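Long-range contacts in putative enzyme related to aldose 1-epimerase (Salmonella typhimurium, PDB 2HTB), which probably interconverts the alpha and beta anomers of glucose 6-phosphate, acting as a hexose-6-phosphate 1-epimerase (mutarotase): residues A[27-32]-A[121-126]; A[247-252]-A[299-304]; A[251-256]-A[285-290]. All coordinates share one frame; numbering follows the deposited sequence.

Contact 1: residues A[27-32]-A[121-126]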
loop_
_atom_site.group_PDB
_atom_site.type_symbol
_atom_site.label_atom_id
_atom_site.label_comp_id
_atom_site.label_asym_id
_atom_site.label_seq_id
_atom_site.Cartn_x
_atom_site.Cartn_y
_atom_site.Cartn_z
ATOM N N GLU A 27 22.220 8.121 -8.209
ATOM C CA GLU A 27 21.988 8.927 -9.434
ATOM C C GLU A 27 21.054 10.072 -9.212
ATOM O O GLU A 27 19.945 9.844 -8.642
ATOM C CB GLU A 27 21.394 8.104 -10.546
ATOM C CG GLU A 27 21.813 6.643 -10.595
ATOM C CD GLU A 27 20.859 5.834 -11.441
ATOM O OE1 GLU A 27 19.820 6.351 -11.902
ATOM O OE2 GLU A 27 21.145 4.658 -11.633
ATOM N N GLN A 28 21.458 11.296 -9.608
ATOM C CA GLN A 28 20.480 12.412 -9.553
ATOM C C GLN A 28 19.670 12.404 -10.862
ATOM O O GLN A 28 20.188 12.908 -11.884
ATOM C CB GLN A 28 21.095 13.780 -9.456
ATOM C CG GLN A 28 21.240 14.377 -8.088
ATOM C CD GLN A 28 19.993 14.670 -7.312
ATOM O OE1 GLN A 28 20.051 14.541 -6.140
ATOM N NE2 GLN A 28 18.897 15.095 -7.926
ATOM N N LEU A 29 18.453 11.857 -10.850
ATOM C CA LEU A 29 17.724 11.736 -12.067
ATOM C C LEU A 29 17.297 13.134 -12.540
ATOM O O LEU A 29 17.384 13.443 -13.688
ATOM C CB LEU A 29 16.492 10.936 -11.808
ATOM C CG LEU A 29 16.694 9.442 -11.934
ATOM C CD1 LEU A 29 17.114 8.762 -10.576
ATOM C CD2 LEU A 29 15.363 8.951 -12.390
ATOM N N THR A 30 16.865 13.962 -11.611
ATOM C CA THR A 30 16.358 15.275 -11.864
ATOM C C THR A 30 16.612 15.996 -10.535
ATOM O O THR A 30 17.039 15.371 -9.576
ATOM C CB THR A 30 14.808 15.307 -12.060
ATOM O OG1 THR A 30 14.206 15.313 -10.774
ATOM C CG2 THR A 30 14.282 14.137 -12.842
ATOM N N PRO A 31 16.391 17.323 -10.473
ATOM C CA PRO A 31 16.830 18.024 -9.242
ATOM C C PRO A 31 16.102 17.498 -8.052
ATOM O O PRO A 31 16.511 17.680 -6.918
ATOM C CB PRO A 31 16.450 19.516 -9.478
ATOM C CG PRO A 31 15.519 19.485 -10.678
ATOM C CD PRO A 31 15.860 18.237 -11.502
ATOM N N VAL A 32 15.011 16.819 -8.320
ATOM C CA VAL A 32 14.197 16.327 -7.217
ATOM C C VAL A 32 14.122 14.824 -7.058
ATOM O O VAL A 32 13.687 14.378 -6.031
ATOM C CB VAL A 32 12.847 16.959 -7.299
ATOM C CG1 VAL A 32 11.782 16.020 -6.882
ATOM C CG2 VAL A 32 12.844 18.193 -6.442
ATOM N N LYS A 121 9.653 3.464 -15.605
ATOM C CA LYS A 121 9.443 3.753 -17.044
ATOM C C LYS A 121 9.326 5.210 -17.387
ATOM O O LYS A 121 9.745 5.629 -18.428
ATOM C CB LYS A 121 8.196 3.022 -17.555
ATOM C CG LYS A 121 7.632 3.374 -18.970
ATOM C CD LYS A 121 7.067 2.038 -19.578
ATOM C CE LYS A 121 6.461 2.174 -20.993
ATOM N NZ LYS A 121 5.095 2.752 -20.767
ATOM N N ALA A 122 8.733 5.998 -16.529
ATOM C CA ALA A 122 8.495 7.423 -16.878
ATOM C C ALA A 122 8.354 8.267 -15.618
ATOM O O ALA A 122 7.958 7.724 -14.513
ATOM C CB ALA A 122 7.201 7.607 -17.861
ATOM N N HIS A 123 8.618 9.576 -15.790
ATOM C CA HIS A 123 8.444 10.519 -14.670
ATOM C C HIS A 123 8.431 11.936 -15.256
ATOM O O HIS A 123 9.163 12.217 -16.261
ATOM C CB HIS A 123 9.557 10.343 -13.586
ATOM C CG HIS A 123 10.926 10.576 -14.114
ATOM N ND1 HIS A 123 11.451 11.837 -14.280
ATOM C CD2 HIS A 123 11.872 9.716 -14.564
ATOM C CE1 HIS A 123 12.667 11.746 -14.808
ATOM N NE2 HIS A 123 12.943 10.465 -14.991
ATOM N N ASN A 124 7.581 12.779 -14.665
ATOM C CA ASN A 124 7.602 14.198 -14.869
ATOM C C ASN A 124 7.415 14.880 -13.529
ATOM O O ASN A 124 6.972 14.273 -12.552
ATOM C CB ASN A 124 6.601 14.668 -15.943
ATOM C CG ASN A 124 5.172 14.628 -15.445
ATOM O OD1 ASN A 124 4.306 13.829 -15.935
ATOM N ND2 ASN A 124 4.886 15.485 -14.433
ATOM N N GLU A 125 7.836 16.139 -13.470
ATOM C CA GLU A 125 7.637 16.990 -12.274
ATOM C C GLU A 125 7.217 18.424 -12.611
ATOM O O GLU A 125 7.378 18.910 -13.742
ATOM C CB GLU A 125 8.863 16.997 -11.399
ATOM C CG GLU A 125 10.129 17.426 -12.152
ATOM C CD GLU A 125 11.391 17.079 -11.416
ATOM O OE1 GLU A 125 11.678 15.859 -11.260
ATOM O OE2 GLU A 125 12.107 18.023 -11.011
ATOM N N ASP A 126 6.736 19.086 -11.562
ATOM C CA ASP A 126 6.082 20.403 -11.525
ATOM C C ASP A 126 6.583 21.078 -10.311
ATOM O O ASP A 126 7.318 20.478 -9.509
ATOM C CB ASP A 126 4.619 20.221 -11.122
ATOM C CG ASP A 126 3.804 20.139 -12.245
ATOM O OD1 ASP A 126 4.448 20.157 -13.269
ATOM O OD2 ASP A 126 2.574 20.041 -12.165
#

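Contact 2: residues A[247-252]-A[299-304]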
loop_
_atom_site.group_PDB
_atom_site.type_symbol
_atom_site.label_atom_id
_atom_site.label_comp_id
_atom_site.label_asym_id
_atom_site.label_seq_id
_atom_site.Cartn_x
_atom_site.Cartn_y
_atom_site.Cartn_z
ATOM N N VAL A 247 -9.558 7.612 -0.581
ATOM C CA VAL A 247 -10.570 7.513 -1.646
ATOM C C VAL A 247 -10.232 6.368 -2.524
ATOM O O VAL A 247 -9.116 6.332 -3.103
ATOM C CB VAL A 247 -10.623 8.769 -2.514
ATOM C CG1 VAL A 247 -11.658 8.640 -3.662
ATOM C CG2 VAL A 247 -10.962 9.971 -1.690
ATOM N N HIS A 248 -11.219 5.494 -2.681
ATOM C CA HIS A 248 -11.050 4.232 -3.401
ATOM C C HIS A 248 -11.587 4.330 -4.794
ATOM O O HIS A 248 -12.727 4.792 -4.935
ATOM C CB HIS A 248 -11.805 3.094 -2.654
ATOM C CG HIS A 248 -11.494 3.084 -1.194
ATOM N ND1 HIS A 248 -10.286 2.612 -0.711
ATOM C CD2 HIS A 248 -12.162 3.592 -0.127
ATOM C CE1 HIS A 248 -10.244 2.783 0.605
ATOM N NE2 HIS A 248 -11.358 3.390 0.981
ATOM N N HIS A 249 -10.861 3.898 -5.821
ATOM C CA HIS A 249 -11.527 3.781 -7.124
ATOM C C HIS A 249 -11.289 2.438 -7.802
ATOM O O HIS A 249 -10.218 1.790 -7.619
ATOM C CB HIS A 249 -11.176 4.854 -8.179
ATOM C CG HIS A 249 -10.899 6.209 -7.631
ATOM N ND1 HIS A 249 -11.764 7.264 -7.812
ATOM C CD2 HIS A 249 -9.832 6.704 -6.936
ATOM C CE1 HIS A 249 -11.258 8.348 -7.231
ATOM N NE2 HIS A 249 -10.092 8.031 -6.690
ATOM N N HIS A 250 -12.285 2.112 -8.639
ATOM C CA HIS A 250 -12.344 0.906 -9.369
ATOM C C HIS A 250 -12.378 -0.355 -8.554
ATOM O O HIS A 250 -12.095 -1.396 -9.126
ATOM C CB HIS A 250 -11.170 0.801 -10.316
ATOM C CG HIS A 250 -10.902 2.050 -11.083
ATOM N ND1 HIS A 250 -11.758 2.537 -12.045
ATOM C CD2 HIS A 250 -9.860 2.902 -11.054
ATOM C CE1 HIS A 250 -11.267 3.651 -12.567
ATOM N NE2 HIS A 250 -10.116 3.893 -11.980
ATOM N N HIS A 251 -12.749 -0.287 -7.275
ATOM C CA HIS A 251 -12.474 -1.348 -6.328
ATOM C C HIS A 251 -13.802 -2.059 -6.101
ATOM O O HIS A 251 -14.846 -1.547 -6.520
ATOM C CB HIS A 251 -12.101 -0.698 -4.980
ATOM C CG HIS A 251 -13.147 0.275 -4.526
ATOM N ND1 HIS A 251 -13.432 1.435 -5.234
ATOM C CD2 HIS A 251 -14.063 0.202 -3.533
ATOM C CE1 HIS A 251 -14.432 2.060 -4.660
ATOM N NE2 HIS A 251 -14.842 1.333 -3.629
ATOM N N LEU A 252 -13.782 -3.187 -5.367
ATOM C CA LEU A 252 -15.038 -3.845 -4.936
ATOM C C LEU A 252 -15.201 -3.740 -3.417
ATOM O O LEU A 252 -16.315 -3.614 -2.876
ATOM C CB LEU A 252 -15.043 -5.331 -5.324
ATOM C CG LEU A 252 -16.279 -6.123 -5.787
ATOM C CD1 LEU A 252 -16.304 -7.519 -5.119
ATOM C CD2 LEU A 252 -17.689 -5.407 -5.695
ATOM N N ARG A 299 -8.084 -2.355 -13.191
ATOM C CA ARG A 299 -7.557 -1.163 -12.543
ATOM C C ARG A 299 -7.924 -1.093 -11.053
ATOM O O ARG A 299 -8.969 -1.600 -10.647
ATOM C CB ARG A 299 -8.041 0.104 -13.256
ATOM C CG ARG A 299 -7.354 0.402 -14.584
ATOM C CD ARG A 299 -7.879 1.796 -15.121
ATOM N NE ARG A 299 -8.250 1.837 -16.547
ATOM C CZ ARG A 299 -7.491 2.362 -17.527
ATOM N NH1 ARG A 299 -6.309 2.914 -17.226
ATOM N NH2 ARG A 299 -7.907 2.359 -18.793
ATOM N N LEU A 300 -7.067 -0.438 -10.260
ATOM C CA LEU A 300 -7.358 -0.221 -8.889
ATOM C C LEU A 300 -6.675 1.082 -8.552
ATOM O O LEU A 300 -5.509 1.317 -8.969
ATOM C CB LEU A 300 -6.776 -1.344 -8.048
ATOM C CG LEU A 300 -7.341 -1.642 -6.643
ATOM C CD1 LEU A 300 -8.845 -2.109 -6.668
ATOM C CD2 LEU A 300 -6.482 -2.705 -5.815
ATOM N N ALA A 301 -7.358 1.934 -7.786
ATOM C CA ALA A 301 -6.735 3.180 -7.451
ATOM C C ALA A 301 -7.119 3.713 -6.068
ATOM O O ALA A 301 -8.234 3.491 -5.621
ATOM C CB ALA A 301 -6.985 4.224 -8.538
ATOM N N GLN A 302 -6.184 4.425 -5.431
ATOM C CA GLN A 302 -6.412 4.992 -4.116
ATOM C C GLN A 302 -5.822 6.427 -4.073
ATOM O O GLN A 302 -4.689 6.680 -4.573
ATOM C CB GLN A 302 -5.849 4.077 -3.049
ATOM C CG GLN A 302 -5.546 4.732 -1.835
ATOM C CD GLN A 302 -5.047 3.839 -0.710
ATOM O OE1 GLN A 302 -5.644 2.803 -0.393
ATOM N NE2 GLN A 302 -4.018 4.312 -0.033
ATOM N N THR A 303 -6.626 7.353 -3.558
ATOM C CA THR A 303 -6.200 8.755 -3.438
ATOM C C THR A 303 -6.145 9.092 -1.985
ATOM O O THR A 303 -7.128 8.817 -1.295
ATOM C CB THR A 303 -7.238 9.763 -4.061
ATOM O OG1 THR A 303 -7.297 9.528 -5.447
ATOM C CG2 THR A 303 -6.733 11.215 -3.887
ATOM N N ILE A 304 -5.065 9.725 -1.530
ATOM C CA ILE A 304 -4.917 10.031 -0.080
ATOM C C ILE A 304 -4.739 11.501 0.133
ATOM O O ILE A 304 -3.903 12.059 -0.563
ATOM C CB ILE A 304 -3.638 9.363 0.525
ATOM C CG1 ILE A 304 -3.606 7.877 0.184
ATOM C CG2 ILE A 304 -3.543 9.662 2.024
ATOM C CD1 ILE A 304 -2.333 7.144 0.503
#

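Contact 3: residues A[251-256]-A[285-290]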
loop_
_atom_site.group_PDB
_atom_site.type_symbol
_atom_site.label_atom_id
_atom_site.label_comp_id
_atom_site.label_asym_id
_atom_site.label_seq_id
_atom_site.Cartn_x
_atom_site.Cartn_y
_atom_site.Cartn_z
ATOM N N HIS A 251 -12.749 -0.287 -7.275
ATOM C CA HIS A 251 -12.474 -1.348 -6.328
ATOM C C HIS A 251 -13.802 -2.059 -6.101
ATOM O O HIS A 251 -14.846 -1.547 -6.520
ATOM C CB HIS A 251 -12.101 -0.698 -4.980
ATOM C CG HIS A 251 -13.147 0.275 -4.526
ATOM N ND1 HIS A 251 -13.432 1.435 -5.234
ATOM C CD2 HIS A 251 -14.063 0.202 -3.533
ATOM C CE1 HIS A 251 -14.432 2.060 -4.660
ATOM N NE2 HIS A 251 -14.842 1.333 -3.629
ATOM N N LEU A 252 -13.782 -3.187 -5.367
ATOM C CA LEU A 252 -15.038 -3.845 -4.936
ATOM C C LEU A 252 -15.201 -3.740 -3.417
ATOM O O LEU A 252 -16.315 -3.614 -2.876
ATOM C CB LEU A 252 -15.043 -5.331 -5.324
ATOM C CG LEU A 252 -16.279 -6.123 -5.787
ATOM C CD1 LEU A 252 -16.304 -7.519 -5.119
ATOM C CD2 LEU A 252 -17.689 -5.407 -5.695
ATOM N N ASN A 253 -14.073 -3.848 -2.722
ATOM C CA ASN A 253 -14.142 -3.938 -1.302
ATOM C C ASN A 253 -13.149 -2.860 -0.709
ATOM O O ASN A 253 -12.228 -2.387 -1.416
ATOM C CB ASN A 253 -13.741 -5.358 -0.877
ATOM C CG ASN A 253 -14.434 -6.482 -1.685
ATOM O OD1 ASN A 253 -13.762 -7.296 -2.347
ATOM N ND2 ASN A 253 -15.767 -6.563 -1.604
ATOM N N VAL A 254 -13.300 -2.545 0.591
ATOM C CA VAL A 254 -12.187 -2.000 1.358
ATOM C C VAL A 254 -11.790 -2.977 2.462
ATOM O O VAL A 254 -12.640 -3.648 3.015
ATOM C CB VAL A 254 -12.572 -0.587 1.971
ATOM C CG1 VAL A 254 -11.501 -0.066 2.870
ATOM C CG2 VAL A 254 -12.910 0.384 0.861
ATOM N N VAL A 255 -10.523 -3.049 2.829
ATOM C CA VAL A 255 -10.157 -3.826 4.005
ATOM C C VAL A 255 -9.477 -2.965 5.059
ATOM O O VAL A 255 -8.621 -2.106 4.720
ATOM C CB VAL A 255 -9.198 -5.046 3.637
ATOM C CG1 VAL A 255 -8.561 -5.641 4.897
ATOM C CG2 VAL A 255 -9.954 -6.062 2.868
ATOM N N GLY A 256 -9.859 -3.201 6.326
ATOM C CA GLY A 256 -9.232 -2.511 7.494
ATOM C C GLY A 256 -8.545 -3.579 8.297
ATOM O O GLY A 256 -9.135 -4.630 8.557
ATOM N N TYR A 285 -9.764 -5.455 -4.452
ATOM C CA TYR A 285 -10.739 -6.221 -5.252
ATOM C C TYR A 285 -10.549 -7.698 -5.003
ATOM O O TYR A 285 -9.597 -8.283 -5.553
ATOM C CB TYR A 285 -10.476 -6.002 -6.749
ATOM C CG TYR A 285 -11.688 -6.094 -7.595
ATOM C CD1 TYR A 285 -12.184 -4.953 -8.268
ATOM C CD2 TYR A 285 -12.346 -7.318 -7.795
ATOM C CE1 TYR A 285 -13.381 -5.003 -9.115
ATOM C CE2 TYR A 285 -13.505 -7.379 -8.629
ATOM C CZ TYR A 285 -13.999 -6.198 -9.272
ATOM O OH TYR A 285 -15.150 -6.251 -10.054
ATOM N N ALA A 286 -11.402 -8.275 -4.172
ATOM C CA ALA A 286 -11.129 -9.584 -3.574
ATOM C C ALA A 286 -12.334 -10.565 -3.500
ATOM O O ALA A 286 -12.146 -11.816 -3.649
ATOM C CB ALA A 286 -10.550 -9.416 -2.121
ATOM N N THR A 287 -13.540 -10.042 -3.237
ATOM C CA THR A 287 -14.651 -10.974 -3.025
ATOM C C THR A 287 -15.314 -11.441 -4.368
ATOM O O THR A 287 -16.340 -12.126 -4.371
ATOM C CB THR A 287 -15.685 -10.393 -2.038
ATOM O OG1 THR A 287 -16.242 -9.219 -2.592
ATOM C CG2 THR A 287 -15.035 -10.059 -0.744
ATOM N N ALA A 288 -14.759 -10.968 -5.470
ATOM C CA ALA A 288 -15.070 -11.460 -6.770
ATOM C C ALA A 288 -13.801 -11.220 -7.616
ATOM O O ALA A 288 -12.921 -10.395 -7.261
ATOM C CB ALA A 288 -16.364 -10.756 -7.407
ATOM N N PRO A 289 -13.675 -11.985 -8.708
ATOM C CA PRO A 289 -12.513 -11.856 -9.592
ATOM C C PRO A 289 -12.670 -10.655 -10.418
ATOM O O PRO A 289 -13.786 -10.262 -10.724
ATOM C CB PRO A 289 -12.559 -13.134 -10.431
ATOM C CG PRO A 289 -14.004 -13.661 -10.377
ATOM C CD PRO A 289 -14.627 -13.071 -9.122
ATOM N N GLN A 290 -11.562 -10.018 -10.725
ATOM C CA GLN A 290 -11.529 -8.897 -11.673
ATOM C C GLN A 290 -10.938 -9.341 -13.003
ATOM O O GLN A 290 -9.810 -9.865 -13.065
ATOM C CB GLN A 290 -10.628 -7.834 -11.095
ATOM C CG GLN A 290 -10.972 -6.450 -11.552
ATOM C CD GLN A 290 -10.094 -5.393 -10.980
ATOM O OE1 GLN A 290 -8.979 -5.688 -10.447
ATOM N NE2 GLN A 290 -10.559 -4.135 -11.082
#

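Contact 1: residues A[27-32]-A[121-126]
Val32 and Glu125 mark the closest approach of the two backbones, and even there the CA of Val32 and the CA of Glu125 are 8.3 Å apart. No backbone hydrogen bond spans such a gap, so the turn that follows strand 27-28 meets strand 119-125 through side chains alone. Alternation along the strand sends His123 and Glu125 to the side where the turn lies, while Asn124 points away.

The polar link is a hydrogen bond from Thr30 OG1 to Glu125 OE1, 2.6 Å long. It uses the syn side of the carboxylate, with the hydroxyl 18° out of the carboxylate plane. Glu125 suits this place because its chain, extended beyond CG, carries the carboxylate across to the turn. Its second oxygen lies against carbon: Glu125 OE2 is 3.7 Å from Pro31 CG and also touches Val32 CB.

Threonine offers two different branches here. While its hydroxyl meets Glu125, its methyl, set anti to the carbonyl carbon, turns to the histidine, and Thr30 CG2 comes within 3.5 Å of His123 CE1. Leu29 adds a second methyl to the same ring, with CD2 at 3.9 Å from His123 NE2.

The contact lies at the protein surface, away from the probable active-site and substrate-binding residues. It joins the edges of two antiparallel sheets, since 27-28 is the outermost strand of one and 119-125 that of the other; Leu33 of strand 33-38 also packs on His123, and Val130 of strand 130-137 on Val32.

Contact 2: residues A[247-252]-A[299-304]
Val247 and Thr303 form one rung of an antiparallel ladder in the large beta sheet of the galactose mutarotase-like fold. Strands 242-249 and 298-308 are neighbours here, their short segments running at 164° to each other.

Four backbone hydrogen bonds satisfy the facing peptide groups. In the hydrogen-bonded pair Val247-Thr303, Val247 N donates to Thr303 O over 2.8 Å, and Thr303 N returns a bond of 2.7 Å to Val247 O, both in the carbonyl plane. The next such pair joins His249 N to Ala301 O at 2.7 Å and Ala301 N to His249 O at 2.9 Å; in these the donors are tilted 29° from the carbonyl planes. Between them His248 and Gln302 make a non-hydrogen-bonded pair, where Gln302 CA contributes a C-H...O contact to Val247 O.

The side chains of this middle pair are buried, so their polar ends need partners. His248 uses both ring nitrogens, ND1 to Thr283 and NE2 to Ser233. Gln302 OE1 also bonds to the Thr283 hydroxyl, and its NE2 bonds weakly to Ser180. Gln302 lies about 6 Å, side chain to side chain, from Glu282, an inferred active-site residue.

On the other face, carrying Val247, His249, Ala301 and Thr303, the single methyl of Ala301 lies against the edge of the His250 ring, Ala301 CB being 4.0 Å from His250 CD2. His249 NE2 and Thr303 OG1 share a weak bond of 3.4 Å, with the hydroxyl in the ring plane. Arg299 sends its guanidinium to a salt bridge with Glu167, and its carbonyl oxygen accepts from Gln290. The aliphatic root of that arginine makes a CH-pi contact, Arg299 CB lying 4.3 Å from the centroid of the His250 ring, while His249 CB sits over the opposite face.

Contact 3: residues A[251-256]-A[285-290]
Leu252 meets Tyr285 at a classic beta bulge, where Leu252 and Asn253 both face Val284 as the chain enters strand 253-258. This strand pairs with the antiparallel strand 278-286 in the second large sheet of the mutarotase-like fold. Past Ala286 the polypeptide turns a corner at Thr287 and Ala288 and enters strand 289-292.

All three hydrogen bonds between the two segments involve the side-chain amide of Asn253. Asn253 OD1 accepts from two successive backbone groups, Thr287 N at 2.9 Å and Ala286 N at 3.1 Å. The Ala286 donor lies in the carbonyl plane of the amide, whereas that of Thr287 is tilted 19° from it. The other end of the amide donates, Asn253 ND2 to Thr287 OG1 at 2.9 Å. With both ends engaged, the rotation of the amide is fixed, and peptide groups at the corner find a side-chain acceptor. Asparagine suits the task because it offers acceptor and donor side by side on a short stem.

Apolar contacts lie beside this polar group. Leu252 reaches past the tyrosine with its CD1, which meets Ala288 CB at 4.0 Å; the methyl of Ala288 is the apolar surface this branch finds at the corner. The tyrosine ring, with CG anti to the backbone N (chi1 -150°), is held between two aliphatic groups. Gln290 CG lies 3.6 Å above one face, over its centre, and the opposite face makes a CH-pi contact, Leu252 CB standing 3.9 Å from the Tyr285 ring centroid, 1° off the normal.

Following the chain from the N terminus, contact 1 closes first, bringing 121-126 back to 27-32 over 88 intervening residues and joining the edges of two sheets. It is complete before contact 2 opens, so the two stand in series, although strand 119-125 lies at one end of the same sheet that contains contact 2. Contact 3 nests within contact 2: both start from a stretch sharing His251 and Leu252, and 285-290 returns before 299-304. Helix 260-266 lies inside both loops. The centres of contacts 2 and 3 are about 10 Å apart, and together they tie the large sheet of strands 242-249 and 298-308 to that of strands 253-258 and 278-286.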